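Side-chain contacts in flavodoxin, WrbA-like protein (Agrobacterium tumefaciens, PDB 3D7N), which probably works as an FMN-dependent electron-transfer protein with NAD(P)H:quinone dehydrogenase activity, as in WrbA-like relatives of the flavodoxins: residues V11-H14 with T20-M23; A24-E29 with G168-A173; H36-E41 with K74-A79; A57-T62 with A178-V183; Y149-A154 with R174-R179. One frame throughout, in Å; residues are numbered along the deposited sequence.

Contact 1: V11-H14 with T20-M23; sequences VVYH and THRM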
# COMPACT_ATOMS: atom_id res chain seq x y z
N VAL A 11 14.19 20.84 -0.94
CA VAL A 11 12.77 20.51 -0.90
C VAL A 11 12.22 20.75 -2.32
O VAL A 11 12.29 21.90 -2.86
CB VAL A 11 12.02 21.34 0.14
CG1 VAL A 11 10.53 21.17 -0.02
CG2 VAL A 11 12.50 20.98 1.55
N VAL A 12 11.74 19.66 -2.95
CA VAL A 12 11.16 19.70 -4.31
C VAL A 12 9.69 19.32 -4.15
O VAL A 12 9.36 18.27 -3.56
CB VAL A 12 11.90 18.75 -5.32
CG1 VAL A 12 11.82 17.26 -4.87
CG2 VAL A 12 11.39 18.94 -6.74
N TYR A 13 8.78 20.19 -4.57
CA TYR A 13 7.38 20.03 -4.20
C TYR A 13 6.43 20.55 -5.26
O TYR A 13 6.76 21.47 -6.04
CB TYR A 13 7.09 20.81 -2.88
CG TYR A 13 7.13 22.32 -3.08
CD1 TYR A 13 5.96 23.05 -3.27
CD2 TYR A 13 8.35 23.00 -3.15
CE1 TYR A 13 6.00 24.45 -3.53
CE2 TYR A 13 8.40 24.41 -3.39
CZ TYR A 13 7.22 25.11 -3.57
OH TYR A 13 7.25 26.47 -3.81
N HIS A 14 5.23 20.01 -5.24
CA HIS A 14 4.12 20.59 -6.00
C HIS A 14 3.06 21.11 -5.02
O HIS A 14 2.78 20.44 -4.03
CB HIS A 14 3.53 19.55 -7.00
CG HIS A 14 2.29 20.04 -7.67
ND1 HIS A 14 1.04 19.57 -7.34
CD2 HIS A 14 2.10 21.02 -8.58
CE1 HIS A 14 0.13 20.22 -8.05
NE2 HIS A 14 0.75 21.11 -8.81
N THR A 20 0.34 22.77 0.33
CA THR A 20 1.62 22.06 0.34
C THR A 20 2.81 23.02 0.16
O THR A 20 3.89 22.69 0.59
CB THR A 20 1.63 20.74 -0.54
OG1 THR A 20 2.87 20.59 -1.26
CG2 THR A 20 0.46 20.70 -1.46
N HIS A 21 2.59 24.22 -0.37
CA HIS A 21 3.64 25.28 -0.42
C HIS A 21 4.04 25.76 0.97
O HIS A 21 5.22 25.95 1.26
CB HIS A 21 3.20 26.48 -1.27
CG HIS A 21 4.19 27.61 -1.29
ND1 HIS A 21 5.45 27.49 -1.83
CD2 HIS A 21 4.10 28.89 -0.83
CE1 HIS A 21 6.09 28.64 -1.73
NE2 HIS A 21 5.30 29.50 -1.12
N ARG A 22 3.05 25.97 1.83
CA ARG A 22 3.32 26.41 3.20
C ARG A 22 4.06 25.33 4.00
O ARG A 22 4.99 25.60 4.75
CB ARG A 22 2.01 26.81 3.90
CG ARG A 22 2.17 27.59 5.17
CD ARG A 22 2.77 28.96 4.92
NE ARG A 22 3.31 29.55 6.15
CZ ARG A 22 4.47 29.23 6.72
NH1 ARG A 22 5.27 28.29 6.22
NH2 ARG A 22 4.83 29.83 7.84
N MSE A 23 3.64 24.09 3.81
CA MSE A 23 4.30 22.96 4.47
C MSE A 23 5.75 22.77 3.99
O MSE A 23 6.62 22.38 4.75
CB MSE A 23 3.48 21.70 4.24
CG MSE A 23 3.09 20.95 5.50
SE MSE A 23 2.48 19.13 4.89
CE MSE A 23 3.29 18.02 6.36

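Contact 2: A24-E29 with G168-A173; sequences AEAVAE and GDLETA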
# COMPACT_ATOMS: atom_id res chain seq x y z
N ALA A 24 5.99 23.06 2.72
CA ALA A 24 7.33 22.99 2.16
C ALA A 24 8.21 24.08 2.76
O ALA A 24 9.36 23.79 3.11
CB ALA A 24 7.27 23.11 0.65
N GLU A 25 7.70 25.32 2.86
CA GLU A 25 8.44 26.38 3.53
C GLU A 25 8.83 25.97 4.95
O GLU A 25 9.95 26.17 5.37
CB GLU A 25 7.63 27.70 3.52
CG GLU A 25 7.54 28.34 2.12
CD GLU A 25 6.45 29.41 1.96
OE1 GLU A 25 5.31 29.26 2.46
OE2 GLU A 25 6.72 30.42 1.29
N ALA A 26 7.90 25.37 5.67
CA ALA A 26 8.17 24.86 7.02
C ALA A 26 9.29 23.79 7.08
O ALA A 26 10.20 23.87 7.94
CB ALA A 26 6.85 24.34 7.63
N VAL A 27 9.24 22.82 6.17
CA VAL A 27 10.27 21.80 6.07
C VAL A 27 11.59 22.44 5.64
O VAL A 27 12.60 22.21 6.27
CB VAL A 27 9.83 20.63 5.11
CG1 VAL A 27 10.95 19.55 4.91
CG2 VAL A 27 8.50 20.01 5.60
N ALA A 28 11.57 23.30 4.62
CA ALA A 28 12.75 24.06 4.21
C ALA A 28 13.40 24.83 5.39
O ALA A 28 14.60 24.78 5.59
CB ALA A 28 12.39 25.01 3.09
N GLU A 29 12.59 25.54 6.17
CA GLU A 29 13.06 26.21 7.40
C GLU A 29 13.77 25.27 8.37
O GLU A 29 14.85 25.59 8.85
CB GLU A 29 11.86 26.87 8.09
CG GLU A 29 12.16 27.63 9.36
CD GLU A 29 10.94 28.39 9.85
OE1 GLU A 29 10.05 28.64 9.02
OE2 GLU A 29 10.87 28.74 11.04
N GLY A 168 0.72 23.68 14.81
CA GLY A 168 1.03 22.31 15.16
C GLY A 168 1.57 21.51 13.99
O GLY A 168 2.64 20.91 14.11
N ASP A 169 0.88 21.52 12.84
CA ASP A 169 1.38 20.81 11.64
C ASP A 169 2.64 21.40 11.04
O ASP A 169 3.53 20.64 10.60
CB ASP A 169 0.31 20.73 10.54
CG ASP A 169 -0.90 19.90 10.98
OD1 ASP A 169 -0.72 19.07 11.92
OD2 ASP A 169 -2.02 20.11 10.43
N LEU A 170 2.70 22.73 10.99
CA LEU A 170 3.88 23.45 10.49
C LEU A 170 5.08 23.15 11.40
O LEU A 170 6.19 22.94 10.91
CB LEU A 170 3.62 24.96 10.37
CG LEU A 170 2.51 25.39 9.41
CD1 LEU A 170 2.19 26.83 9.54
CD2 LEU A 170 2.91 25.06 8.01
N GLU A 171 4.86 23.07 12.69
CA GLU A 171 5.94 22.79 13.63
C GLU A 171 6.51 21.36 13.49
O GLU A 171 7.73 21.17 13.39
CB GLU A 171 5.48 23.10 15.06
CG GLU A 171 6.49 22.82 16.18
CD GLU A 171 7.83 23.57 16.06
OE1 GLU A 171 7.96 24.41 15.16
OE2 GLU A 171 8.73 23.31 16.91
N THR A 172 5.61 20.38 13.45
CA THR A 172 6.01 18.99 13.21
C THR A 172 6.72 18.89 11.86
O THR A 172 7.76 18.22 11.74
CB THR A 172 4.83 17.91 13.51
OG1 THR A 172 3.54 18.52 13.43
CG2 THR A 172 4.90 17.42 15.04
N ALA A 173 6.21 19.60 10.86
CA ALA A 173 6.90 19.66 9.56
C ALA A 173 8.32 20.23 9.67
O ALA A 173 9.28 19.69 9.12
CB ALA A 173 6.06 20.46 8.54

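Contact 3: H36-E41 with K74-A79; sequences HAIDAE and KKFADA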
# COMPACT_ATOMS: atom_id res chain seq x y z
N HIS A 36 12.36 24.14 -4.41
CA HIS A 36 12.17 24.04 -5.84
C HIS A 36 10.79 23.54 -6.16
O HIS A 36 10.38 22.51 -5.66
CB HIS A 36 13.26 23.15 -6.45
CG HIS A 36 14.58 23.84 -6.57
ND1 HIS A 36 14.87 24.71 -7.60
CD2 HIS A 36 15.68 23.82 -5.78
CE1 HIS A 36 16.10 25.18 -7.45
NE2 HIS A 36 16.61 24.65 -6.35
N ALA A 37 10.07 24.27 -7.01
CA ALA A 37 8.65 24.06 -7.21
C ALA A 37 8.44 23.37 -8.53
O ALA A 37 8.91 23.88 -9.53
CB ALA A 37 7.91 25.39 -7.20
N ILE A 38 7.76 22.23 -8.53
CA ILE A 38 7.22 21.62 -9.77
C ILE A 38 6.05 22.50 -10.16
O ILE A 38 5.18 22.76 -9.33
CB ILE A 38 6.70 20.20 -9.52
CG1 ILE A 38 7.83 19.29 -9.02
CG2 ILE A 38 5.97 19.63 -10.74
CD1 ILE A 38 7.38 18.14 -8.06
N ASP A 39 6.03 23.00 -11.39
CA ASP A 39 4.97 23.93 -11.79
C ASP A 39 3.63 23.23 -12.06
O ASP A 39 3.52 22.00 -11.93
CB ASP A 39 5.43 24.83 -12.95
CG ASP A 39 5.66 24.08 -14.25
OD1 ASP A 39 5.06 22.99 -14.42
OD2 ASP A 39 6.41 24.62 -15.10
N ALA A 40 2.61 24.01 -12.40
CA ALA A 40 1.25 23.51 -12.56
C ALA A 40 1.12 22.48 -13.66
O ALA A 40 0.10 21.77 -13.73
CB ALA A 40 0.28 24.66 -12.85
N GLU A 41 2.14 22.40 -14.52
CA GLU A 41 2.19 21.43 -15.61
C GLU A 41 3.10 20.21 -15.35
O GLU A 41 3.32 19.41 -16.25
CB GLU A 41 2.62 22.17 -16.88
CG GLU A 41 1.47 22.85 -17.60
CD GLU A 41 1.86 24.16 -18.25
OE1 GLU A 41 1.90 25.20 -17.54
OE2 GLU A 41 2.10 24.19 -19.48
N LYS A 74 3.65 13.22 -9.90
CA LYS A 74 3.98 11.93 -10.55
C LYS A 74 4.68 12.17 -11.89
O LYS A 74 5.65 11.53 -12.22
CB LYS A 74 2.71 11.08 -10.67
CG LYS A 74 2.90 9.69 -11.19
CD LYS A 74 3.90 8.88 -10.34
CE LYS A 74 3.93 7.42 -10.69
NZ LYS A 74 4.17 7.17 -12.16
N LYS A 75 4.24 13.17 -12.65
CA LYS A 75 4.96 13.59 -13.87
C LYS A 75 6.43 13.95 -13.60
O LYS A 75 7.32 13.69 -14.41
CB LYS A 75 4.28 14.80 -14.52
CG LYS A 75 4.94 15.23 -15.85
CD LYS A 75 4.01 16.09 -16.67
CE LYS A 75 4.51 16.32 -18.09
NZ LYS A 75 5.27 17.57 -18.22
N PHE A 76 6.68 14.61 -12.49
CA PHE A 76 8.04 14.86 -12.08
C PHE A 76 8.76 13.57 -11.68
O PHE A 76 9.95 13.40 -12.03
CB PHE A 76 8.09 15.86 -10.92
CG PHE A 76 9.26 15.67 -10.03
CD1 PHE A 76 10.50 16.23 -10.36
CD2 PHE A 76 9.14 14.92 -8.86
CE1 PHE A 76 11.62 16.03 -9.54
CE2 PHE A 76 10.25 14.72 -8.02
CZ PHE A 76 11.50 15.25 -8.38
N ALA A 77 8.06 12.69 -10.95
CA ALA A 77 8.64 11.42 -10.53
C ALA A 77 9.02 10.59 -11.76
O ALA A 77 10.14 9.99 -11.84
CB ALA A 77 7.63 10.64 -9.63
N ASP A 78 8.08 10.55 -12.73
CA ASP A 78 8.30 9.81 -13.96
C ASP A 78 9.54 10.38 -14.67
O ASP A 78 10.36 9.63 -15.19
CB ASP A 78 7.04 9.80 -14.85
CG ASP A 78 5.92 8.94 -14.27
OD1 ASP A 78 6.14 8.26 -13.24
OD2 ASP A 78 4.79 8.91 -14.84
N ALA A 79 9.69 11.71 -14.67
CA ALA A 79 10.82 12.38 -15.33
C ALA A 79 12.13 12.14 -14.57
O ALA A 79 13.19 12.27 -15.13
CB ALA A 79 10.56 13.88 -15.48

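Contact 4: A57-T62 with A178-V183; sequences AIIFGT and ARVANV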
# COMPACT_ATOMS: atom_id res chain seq x y z
N ALA A 57 20.34 15.54 0.56
CA ALA A 57 19.01 15.09 0.97
C ALA A 57 17.99 15.73 0.04
O ALA A 57 18.15 16.87 -0.34
CB ALA A 57 18.71 15.44 2.41
N ILE A 58 16.99 14.93 -0.35
CA ILE A 58 15.86 15.33 -1.22
C ILE A 58 14.60 15.01 -0.46
O ILE A 58 14.39 13.87 -0.04
CB ILE A 58 15.83 14.58 -2.58
CG1 ILE A 58 17.13 14.82 -3.35
CG2 ILE A 58 14.64 15.03 -3.41
CD1 ILE A 58 17.33 13.92 -4.60
N ILE A 59 13.80 16.05 -0.24
CA ILE A 59 12.54 15.90 0.45
C ILE A 59 11.44 16.24 -0.56
O ILE A 59 11.40 17.32 -1.09
CB ILE A 59 12.43 16.79 1.70
CG1 ILE A 59 13.65 16.61 2.62
CG2 ILE A 59 11.11 16.49 2.47
CD1 ILE A 59 13.60 17.50 3.93
N PHE A 60 10.58 15.27 -0.79
CA PHE A 60 9.49 15.35 -1.73
C PHE A 60 8.21 15.91 -1.08
O PHE A 60 7.77 15.42 -0.07
CB PHE A 60 9.16 13.93 -2.20
CG PHE A 60 10.26 13.22 -3.00
CD1 PHE A 60 10.87 13.82 -4.05
CD2 PHE A 60 10.60 11.91 -2.72
CE1 PHE A 60 11.86 13.13 -4.79
CE2 PHE A 60 11.53 11.23 -3.45
CZ PHE A 60 12.16 11.83 -4.48
N GLY A 61 7.58 16.87 -1.73
CA GLY A 61 6.33 17.42 -1.27
C GLY A 61 5.20 17.30 -2.27
O GLY A 61 5.31 17.71 -3.40
N THR A 62 4.06 16.79 -1.85
CA THR A 62 2.90 16.78 -2.76
C THR A 62 1.60 16.75 -2.02
O THR A 62 1.53 16.18 -0.93
CB THR A 62 3.00 15.61 -3.77
OG1 THR A 62 1.80 15.55 -4.55
CG2 THR A 62 3.22 14.24 -3.04
N ALA A 178 14.44 19.54 9.97
CA ALA A 178 15.67 19.54 10.78
C ALA A 178 16.18 18.10 10.98
O ALA A 178 17.38 17.84 10.98
CB ALA A 178 15.45 20.28 12.14
N ARG A 179 15.26 17.14 11.09
CA ARG A 179 15.65 15.75 11.34
C ARG A 179 16.27 15.12 10.08
O ARG A 179 17.20 14.31 10.16
CB ARG A 179 14.44 14.97 11.82
CG ARG A 179 14.68 13.49 12.02
CD ARG A 179 13.40 12.83 12.41
NE ARG A 179 13.38 11.38 12.25
CZ ARG A 179 13.93 10.50 13.09
NH1 ARG A 179 13.77 9.20 12.89
NH2 ARG A 179 14.63 10.91 14.12
N VAL A 180 15.77 15.52 8.91
CA VAL A 180 16.34 15.03 7.65
C VAL A 180 17.72 15.62 7.44
O VAL A 180 18.65 14.90 7.09
CB VAL A 180 15.45 15.36 6.39
CG1 VAL A 180 16.18 14.91 5.09
CG2 VAL A 180 14.04 14.74 6.50
N ALA A 181 17.86 16.92 7.65
CA ALA A 181 19.14 17.55 7.46
C ALA A 181 20.12 16.90 8.38
O ALA A 181 21.24 16.67 8.03
CB ALA A 181 19.06 19.01 7.72
N ASN A 182 19.68 16.56 9.56
CA ASN A 182 20.57 15.96 10.50
C ASN A 182 21.10 14.64 10.03
O ASN A 182 22.26 14.36 10.18
CB ASN A 182 19.90 15.78 11.83
CG ASN A 182 20.89 15.67 12.95
OD1 ASN A 182 20.94 14.67 13.65
ND2 ASN A 182 21.69 16.71 13.13
N VAL A 183 20.25 13.81 9.46
CA VAL A 183 20.70 12.54 8.96
C VAL A 183 21.59 12.75 7.77
O VAL A 183 22.54 12.04 7.60
CB VAL A 183 19.54 11.67 8.55
CG1 VAL A 183 20.04 10.41 7.97
CG2 VAL A 183 18.71 11.38 9.71

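Contact 5: Y149-A154 with R174-R179; sequences YIAPMA and RLYGAR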
# COMPACT_ATOMS: atom_id res chain seq x y z
N TYR A 149 3.62 8.74 11.24
CA TYR A 149 4.94 8.17 11.60
C TYR A 149 5.99 8.06 10.51
O TYR A 149 7.17 8.21 10.76
CB TYR A 149 4.76 6.79 12.19
CG TYR A 149 4.12 6.85 13.54
CD1 TYR A 149 4.83 7.30 14.67
CD2 TYR A 149 2.79 6.46 13.71
CE1 TYR A 149 4.23 7.36 15.93
CE2 TYR A 149 2.17 6.53 14.98
CZ TYR A 149 2.89 6.98 16.06
OH TYR A 149 2.24 7.03 17.28
N ILE A 150 5.55 7.76 9.30
CA ILE A 150 6.46 7.55 8.22
C ILE A 150 7.10 8.89 7.71
O ILE A 150 8.24 8.92 7.30
CB ILE A 150 5.79 6.69 7.11
CG1 ILE A 150 6.81 5.77 6.49
CG2 ILE A 150 5.20 7.49 6.01
CD1 ILE A 150 7.07 4.61 7.36
N ALA A 151 6.34 9.97 7.83
CA ALA A 151 6.64 11.29 7.32
C ALA A 151 5.45 12.19 7.77
O ALA A 151 4.43 11.68 8.15
CB ALA A 151 6.75 11.26 5.80
N PRO A 152 5.58 13.48 7.69
CA PRO A 152 4.51 14.33 8.13
C PRO A 152 3.35 14.34 7.17
O PRO A 152 3.53 14.35 5.99
CB PRO A 152 5.16 15.70 8.19
CG PRO A 152 6.44 15.55 7.65
CD PRO A 152 6.85 14.19 7.73
N MSE A 153 2.15 14.30 7.71
CA MSE A 153 0.95 14.52 6.95
C MSE A 153 0.11 15.54 7.69
O MSE A 153 0.23 15.69 8.88
CB MSE A 153 0.20 13.24 6.71
CG MSE A 153 -0.07 12.44 7.92
SE MSE A 153 -1.18 10.93 7.60
CE MSE A 153 0.12 9.74 6.97
N ALA A 154 -0.70 16.27 6.96
CA ALA A 154 -1.39 17.40 7.55
C ALA A 154 -2.75 17.67 6.92
O ALA A 154 -3.02 17.35 5.80
CB ALA A 154 -0.55 18.61 7.45
N ARG A 174 8.48 21.32 10.40
CA ARG A 174 9.79 21.99 10.54
C ARG A 174 10.80 21.10 11.29
O ARG A 174 11.96 20.99 10.91
CB ARG A 174 9.60 23.32 11.28
CG ARG A 174 10.87 24.10 11.50
CD ARG A 174 10.72 25.14 12.58
NE ARG A 174 10.62 24.52 13.90
CZ ARG A 174 11.64 23.99 14.57
NH1 ARG A 174 12.88 24.00 14.07
NH2 ARG A 174 11.44 23.48 15.78
N LEU A 175 10.35 20.48 12.36
CA LEU A 175 11.14 19.50 13.12
C LEU A 175 11.59 18.40 12.19
O LEU A 175 12.75 18.00 12.23
CB LEU A 175 10.32 18.89 14.27
CG LEU A 175 10.25 19.44 15.69
CD1 LEU A 175 11.42 20.39 16.02
CD2 LEU A 175 8.91 20.04 16.01
N TYR A 176 10.68 17.90 11.34
CA TYR A 176 11.03 16.87 10.37
C TYR A 176 12.15 17.30 9.41
O TYR A 176 13.04 16.50 9.09
CB TYR A 176 9.82 16.48 9.54
CG TYR A 176 10.09 15.35 8.53
CD1 TYR A 176 10.41 14.05 8.97
CD2 TYR A 176 9.96 15.56 7.15
CE1 TYR A 176 10.63 13.01 8.10
CE2 TYR A 176 10.16 14.52 6.25
CZ TYR A 176 10.49 13.22 6.73
OH TYR A 176 10.69 12.15 5.86
N GLY A 177 12.09 18.53 8.92
CA GLY A 177 13.09 19.03 8.01
C GLY A 177 14.45 19.13 8.70
O GLY A 177 15.49 18.82 8.08
N ALA A 178 14.44 19.54 9.97
CA ALA A 178 15.67 19.54 10.78
C ALA A 178 16.18 18.10 10.98
O ALA A 178 17.38 17.84 10.98
CB ALA A 178 15.45 20.28 12.14
N ARG A 179 15.26 17.14 11.09
CA ARG A 179 15.65 15.75 11.34
C ARG A 179 16.27 15.12 10.08
O ARG A 179 17.20 14.31 10.16
CB ARG A 179 14.44 14.97 11.82
CG ARG A 179 14.68 13.49 12.02
CD ARG A 179 13.40 12.83 12.41
NE ARG A 179 13.38 11.38 12.25
CZ ARG A 179 13.93 10.50 13.09
NH1 ARG A 179 13.77 9.20 12.89
NH2 ARG A 179 14.63 10.91 14.12

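Contact 1: V11-H14 with T20-M23
H14, at the carboxyl end of strand 9-13, and T20, in the first turn of helix 19-31, bring the two backbones to a CA-CA separation of 7.0 Å. The bond that ties them is between a side chain and the main chain: T20 OG1 donates to H14 O at 2.8 Å. The hydroxyl meets that oxygen at a C=O...O angle of 140° and tilted 35° from the carbonyl plane, while T20 CG2 lies against the same H14 O at 3.5 Å. Y13, just before H14, and H21, just after T20, meet where the phenol end comes against the edge of the imidazole. Y13 OH lies near the plane of that ring, 2.9 Å from H21 ND1, in a weak hydrogen bond in which either group could be the donor. Behind the hydroxyl, Y13 CZ is 3.4 Å from the same H21 ND1. The two rings are turned obliquely, with centroids 5.5 Å apart. A first torsion of 70° places CG between the backbone nitrogen and the carbonyl carbon of Y13, and the ring extends toward the helix. Y13 also packs on L35 and A37 of strand 34-37. Strand, loop and helix open a parallel beta-alpha-beta unit completed by strand 34-37; in flavodoxin-like folds the loop between such a first strand and helix typically binds the FMN phosphate, and the loop joining these two segments probably does the same.

Contact 2: A24-E29 with G168-A173
A26 and A173 face each other where helix 19-31 passes helix 167-186, the local axes coming within 8.3 Å and crossing at -39°. Alkyl contact does most of the work. A26 CB has L170 CD2 at 4.0 Å on one flank and A173 CB at 4.1 Å on another, so a single methyl of the first helix sits between two residues one turn apart on the second. V27 adds a branch beside it: CG2, set anti to the carbonyl carbon, reaches A173 CB at 3.8 Å.

A second kind of contact pairs methyls with main-chain oxygens. L170 O lies 3.6 Å from A26 CB, and A173 O is equally close to V27 CG2; both are van der Waals contacts, and alanine at 26 and 173 goes with the close approach of the axes.

Polar bonding stays within the helices. G168 O accepts from both T172 N and T172 OG1, which arrive from opposite faces of its carbonyl plane, the hydroxyl at 2.6 Å. Among the acids, E29 and E171 keep 6.6 Å between OE2 and OE1, and E171 also forms a salt bridge with R174, which would soften any repulsion.

With alanines at the closest points and charged groups kept to the margin, adhesion between these two turns rests on shape and exclusion of water, and neither side supplies a directional bond to fix the register.

Contact 3: H36-E41 with K74-A79
I38 and F76 form the inner half of this contact. The tip of I38 does the touching: CD1 lies 3.7 Å from F76 CG, and CG1 follows at 3.9 Å from F76 CB, so the branch rests on the root of the phenyl group and approaches the ring obliquely. The two side chains run at about a right angle to each other. F76 then leads its ring away from the loop, because its CG stands anti to the backbone nitrogen (chi1 151°), and the ring goes on to meet W49, F73 and V12.

Farther out, K75 reaches across to the main chain of E41. K75 NZ makes a weak hydrogen bond to E41 O at 3.3 Å. K75 CD is almost as near, 3.4 Å from E41 O; the lysine chain runs extended and bends only at its last torsion.

The loop leading to E41 is shaped by an Asx turn, in which D39 OD1 accepts from E41 N at 3.0 Å, from above the carboxylate plane, and also from N43 N; it probably helps to place the carbonyl. On the far side of the helix, K74 and D78 both bond the second subunit, K74 to its P69 O and Y65 O, D78 to its W71 N. K75 adds a cation-pi contact with that same W71.

The arrangement fits a three-layer flavodoxin-like sandwich, with helix 71-79 held between the sheet and a subunit interface.

Contact 4: A57-T62 with A178-V183
V180 and I59 reach for each other tip to tip, one from helix 167-186 and the other from strand 57-65. I59 CD1 lies against the fork of the valine, 3.7 Å from V180 CB and 3.8 Å from V180 CG2, so the end of the isoleucine meets the branch point together with its methyls. I59 gets there by an extended chain: CG1 is anti to the carbonyl carbon and CD1 continues outward with chi2 at 180°. V180 CG1 turns toward the earlier part of the strand and finds A57 CB at 3.7 Å, which makes the valine a bridge over two residues that point the same way from one face of the sheet.

Between them I58 points to the opposite face, where it packs on V12 and F94; this is the three-layer alpha-beta-alpha arrangement of the flavodoxin-like fold, the central parallel strand 57-65 receiving helices on both faces. V180 also touches V93 of the adjacent strand 93-100 and V126 of strand 124-126 beyond it, so one valine is shared by three strands of the sheet. R179, one residue earlier, forms a salt bridge with D91 of the third subunit.

Contact 5: Y149-A154 with R174-R179
The phenol ring of Y176 carries P152 over one face: CD sits 3.4 Å from the ring centroid and 12° off the normal, a CH-pi contact with the carbon almost exactly above the centre. P152 CG follows at 3.6 Å from Y176 CD2; the two side chains cross at about a right angle, the proline meeting the tyrosine along its CG-CD side. A151 CB approaches obliquely beyond the ring, 4.0 Å from Y176 OH.

The pair joins the last helix of the flavodoxin-like fold, 167-186, to the chain leading into strand 153-155. Y176 CG lies anti to its backbone nitrogen (chi1 -177°), which carries the ring off the helix toward the strands. P152 is wedged in turn against F97 and M23, so its ring lies among groups from helix 19-31, strand 93-100 and the tyrosine.

The polar end of Y176 is fixed from outside the contact. Its hydroxyl hydrogen-bonds to V126 O and to G96 N, a donor and acceptor role that would help fix the ring against the proline. A residue ahead of A151, I150 bonds through its carbonyl oxygen to W125 NE1, which anchors the chain entering the contact. That same I150 O passes Y176 OH at 4.3 Å, too far for a bond.

How the contacts relate
Contacts 2, 5 and 4 follow one another along helix 167-186, packing it against helix 19-31, then the chain before strand 153-155, then strand 57-65, with contacts 5 and 4 overlapping at A178 and R179. All three are buried and apolar, yet differ in what meets: alanine methyls, a proline on a ring, branched tips. Contact 1 shares helix 19-31 with contact 2 but uses polar bonds at the N-terminal end of that helix, next to the loop that probably binds FMN. Contact 3 lies across the sheet, about 21 Å centre to centre from contacts 2 and 5, and mixes a buried aliphatic-aromatic meeting with a weak lysine-carbonyl bond nearer the surface. V27 CG1 and I59 CD1, 3.5 Å apart, link contacts 2 and 4.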